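Local coordinates for divalent ion tolerance protein CutA1 (Ehrlichia chaffeensis, PDB 4IYQ), which belongs to the CutA family of trimeric divalent ion tolerance proteins and may bind copper ions, at residues S26-T31 with H89-I94. Sequence-based numbering, arbitrary orientation.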
ATOM      1  N   SER A  26       2.402  -3.179 -13.044  1.00 16.28           N
ATOM      2  CA  SER A  26       3.098  -3.390 -11.778  1.00 13.39           C
ATOM      3  C   SER A  26       3.109  -2.112 -10.917  1.00 14.29           C
ATOM      4  O   SER A  26       3.036  -0.990 -11.430  1.00 13.58           O
ATOM      5  CB  SER A  26       4.529  -3.840 -12.044  1.00 14.81           C
ATOM      6  OG  SER A  26       4.583  -5.021 -12.838  1.00 12.19           O
ATOM      7  N   LEU A  27       3.190  -2.275  -9.607  1.00 17.34           N
ATOM      8  CA  LEU A  27       3.322  -1.126  -8.726  1.00  8.45           C
ATOM      9  C   LEU A  27       4.742  -1.089  -8.142  1.00 11.82           C
ATOM     10  O   LEU A  27       5.300  -2.124  -7.747  1.00 11.24           O
ATOM     11  CB  LEU A  27       2.297  -1.189  -7.607  1.00  8.39           C
ATOM     12  CG  LEU A  27       0.826  -1.335  -7.986  1.00  8.37           C
ATOM     13  CD1 LEU A  27      -0.000  -1.409  -6.712  1.00  9.56           C
ATOM     14  CD2 LEU A  27       0.335  -0.219  -8.896  1.00  8.15           C
ATOM     15  N   LEU A  28       5.333   0.096  -8.090  1.00 12.56           N
ATOM     16  CA  LEU A  28       6.595   0.259  -7.392  1.00  8.78           C
ATOM     17  C   LEU A  28       6.397   1.156  -6.183  1.00 13.12           C
ATOM     18  O   LEU A  28       5.721   2.185  -6.249  1.00 14.66           O
ATOM     19  CB  LEU A  28       7.676   0.834  -8.316  1.00  8.94           C
ATOM     20  CG  LEU A  28       8.420  -0.198  -9.171  1.00 24.40           C
ATOM     21  CD1 LEU A  28       7.533  -0.736 -10.278  1.00 27.92           C
ATOM     22  CD2 LEU A  28       9.701   0.363  -9.751  1.00 23.11           C
ATOM     23  N   TYR A  29       7.023   0.764  -5.085  1.00 10.90           N
ATOM     24  CA  TYR A  29       6.952   1.503  -3.840  1.00  9.15           C
ATOM     25  C   TYR A  29       8.347   1.926  -3.396  1.00  9.64           C
ATOM     26  O   TYR A  29       9.271   1.116  -3.390  1.00 10.04           O
ATOM     27  CB  TYR A  29       6.276   0.631  -2.779  1.00  9.28           C
ATOM     28  CG  TYR A  29       6.175   1.216  -1.395  1.00 16.20           C
ATOM     29  CD1 TYR A  29       5.041   1.911  -1.005  1.00 12.83           C
ATOM     30  CD2 TYR A  29       7.196   1.035  -0.456  1.00 17.59           C
ATOM     31  CE1 TYR A  29       4.914   2.426   0.274  1.00 12.71           C
ATOM     32  CE2 TYR A  29       7.088   1.556   0.831  1.00 20.43           C
ATOM     33  CZ  TYR A  29       5.933   2.251   1.190  1.00 19.74           C
ATOM     34  OH  TYR A  29       5.781   2.776   2.454  1.00 10.66           O
ATOM     35  N   THR A  30       8.493   3.191  -3.008  1.00 15.35           N
ATOM     36  CA  THR A  30       9.768   3.689  -2.499  1.00 13.64           C
ATOM     37  C   THR A  30       9.498   4.820  -1.503  1.00 16.48           C
ATOM     38  O   THR A  30       8.387   5.365  -1.434  1.00 10.14           O
ATOM     39  CB  THR A  30      10.712   4.193  -3.654  1.00 17.31           C
ATOM     40  OG1 THR A  30      12.048   4.373  -3.173  1.00 19.05           O
ATOM     41  CG2 THR A  30      10.220   5.515  -4.248  1.00 14.65           C
ATOM     42  N   THR A  31      10.511   5.169  -0.720  1.00 14.71           N
ATOM     43  CA  THR A  31      10.370   6.283   0.211  1.00 19.73           C
ATOM     44  C   THR A  31      11.490   7.316  -0.009  1.00 12.20           C
ATOM     45  O   THR A  31      12.553   6.983  -0.500  1.00 12.54           O
ATOM     46  CB  THR A  31      10.371   5.781   1.674  1.00 12.13           C
ATOM     47  OG1 THR A  31      11.617   5.132   1.943  1.00 14.45           O
ATOM     48  CG2 THR A  31       9.265   4.780   1.899  1.00 11.66           C
ATOM     49  N   HIS A  89      13.761  -1.599 -15.536  1.00 12.34           N
ATOM     50  CA  HIS A  89      14.304  -0.328 -16.024  1.00 17.22           C
ATOM     51  C   HIS A  89      13.958   0.802 -15.044  1.00 21.40           C
ATOM     52  O   HIS A  89      14.804   1.642 -14.733  1.00 22.65           O
ATOM     53  CB  HIS A  89      13.769   0.007 -17.427  1.00 17.45           C
ATOM     54  CG  HIS A  89      14.370  -0.819 -18.524  1.00 36.37           C
ATOM     55  ND1 HIS A  89      15.701  -1.190 -18.541  1.00 43.85           N
ATOM     56  CD2 HIS A  89      13.813  -1.381 -19.625  1.00 39.99           C
ATOM     57  CE1 HIS A  89      15.940  -1.926 -19.615  1.00 42.01           C
ATOM     58  NE2 HIS A  89      14.809  -2.060 -20.286  1.00 41.08           N
ATOM     59  N   ALA A  90      12.718   0.816 -14.555  1.00 17.00           N
ATOM     60  CA  ALA A  90      12.293   1.837 -13.595  1.00 16.55           C
ATOM     61  C   ALA A  90      13.022   1.691 -12.254  1.00 19.05           C
ATOM     62  O   ALA A  90      13.413   2.686 -11.660  1.00 11.11           O
ATOM     63  CB  ALA A  90      10.782   1.801 -13.389  1.00 10.16           C
ATOM     64  N   THR A  91      13.204   0.464 -11.775  1.00 11.20           N
ATOM     65  CA  THR A  91      13.958   0.265 -10.538  1.00 12.47           C
ATOM     66  C   THR A  91      15.425   0.742 -10.674  1.00 15.30           C
ATOM     67  O   THR A  91      15.941   1.472  -9.816  1.00 14.98           O
ATOM     68  CB  THR A  91      13.953  -1.210 -10.117  1.00 11.75           C
ATOM     69  OG1 THR A  91      12.608  -1.650  -9.971  1.00 14.69           O
ATOM     70  CG2 THR A  91      14.693  -1.405  -8.806  1.00 12.20           C
ATOM     71  N   ASN A  92      16.077   0.360 -11.767  1.00 12.78           N
ATOM     72  CA  ASN A  92      17.452   0.772 -12.008  1.00 14.59           C
ATOM     73  C   ASN A  92      17.549   2.276 -12.048  1.00 19.36           C
ATOM     74  O   ASN A  92      18.531   2.853 -11.556  1.00 20.75           O
ATOM     75  CB  ASN A  92      17.995   0.195 -13.312  1.00 14.14           C
ATOM     76  CG  ASN A  92      18.161  -1.289 -13.253  1.00 24.56           C
ATOM     77  OD1 ASN A  92      18.190  -1.880 -12.171  1.00 27.51           O
ATOM     78  ND2 ASN A  92      18.283  -1.915 -14.417  1.00 26.09           N
ATOM     79  N   LYS A  93      16.544   2.907 -12.653  1.00 12.95           N
ATOM     80  CA  LYS A  93      16.555   4.355 -12.780  1.00 12.97           C
ATOM     81  C   LYS A  93      16.388   5.021 -11.411  1.00 25.22           C
ATOM     82  O   LYS A  93      17.128   5.950 -11.070  1.00 21.96           O
ATOM     83  CB  LYS A  93      15.454   4.808 -13.726  1.00 12.40           C
ATOM     84  CG  LYS A  93      15.447   6.284 -14.002  1.00 12.51           C
ATOM     85  CD  LYS A  93      16.680   6.686 -14.723  1.00 13.41           C
ATOM     86  CE  LYS A  93      16.519   8.072 -15.271  1.00 21.17           C
ATOM     87  NZ  LYS A  93      17.723   8.504 -16.011  1.00 18.35           N
ATOM     88  N   ILE A  94      15.449   4.504 -10.616  1.00 12.20           N
ATOM     89  CA  ILE A  94      15.190   5.030  -9.278  1.00 15.96           C
ATOM     90  C   ILE A  94      16.446   4.909  -8.415  1.00 16.79           C
ATOM     91  O   ILE A  94      16.794   5.857  -7.711  1.00 13.32           O
ATOM     92  CB  ILE A  94      13.992   4.315  -8.591  1.00 11.41           C
ATOM     93  CG1 ILE A  94      12.673   4.644  -9.313  1.00 10.69           C
ATOM     94  CG2 ILE A  94      13.871   4.745  -7.146  1.00 20.53           C
ATOM     95  CD1 ILE A  94      11.542   3.689  -8.972  1.00 10.15           C
TER
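Leu-28 overlaps Ala-90, Thr-91 and Ile-94 with one methyl, CD2. With CG anti to the carbonyl carbon (chi1 -85°) and chi2 at 72°, CD2 is the methyl turned to the helix. The closest partner is a polar atom, Thr-91 OG1, at 3.5 Å from Leu-28 CD2. That hydroxyl is hydrogen-bonded back to the carbonyl oxygen of Val-87, one helical turn earlier. This bond satisfies the buried hydroxyl, and its contact with the methyl is van der Waals only. The apolar partners are Ile-94 CD1, 3.9 Å from Leu-28 CD2, and Ala-90 CB, 4.1 Å from the same methyl. The Leu-28 and Ile-94 side chains meet at a slant. CutA1 has a ferredoxin-like fold, with helices 35-47 and 87-97 laid on an antiparallel sheet ordered 53-66, 69-83, 25-32, 105-108. Here helix 87-97 rests on the inner strand 25-32. The two short segments run nearly parallel, at 14°, with their axes 10.4 Å apart. Further along the strand, Thr-30 meets Ile-94 more loosely, with OG1 of Thr-30 4.4 Å from CG2 of Ile-94. Thr-30 OG1 is hydrogen-bonded to the backbone oxygen of Ala-104. Ile-94 also touches Ile-105 and Leu-80 on the flanking strands and Leu-45 on helix 35-47. The CB of Tyr-29 is directed away from the helix; its hydroxyl is hydrogen-bonded to Asn-55 of a second subunit, and its side chain packs on Phe-57 of that subunit.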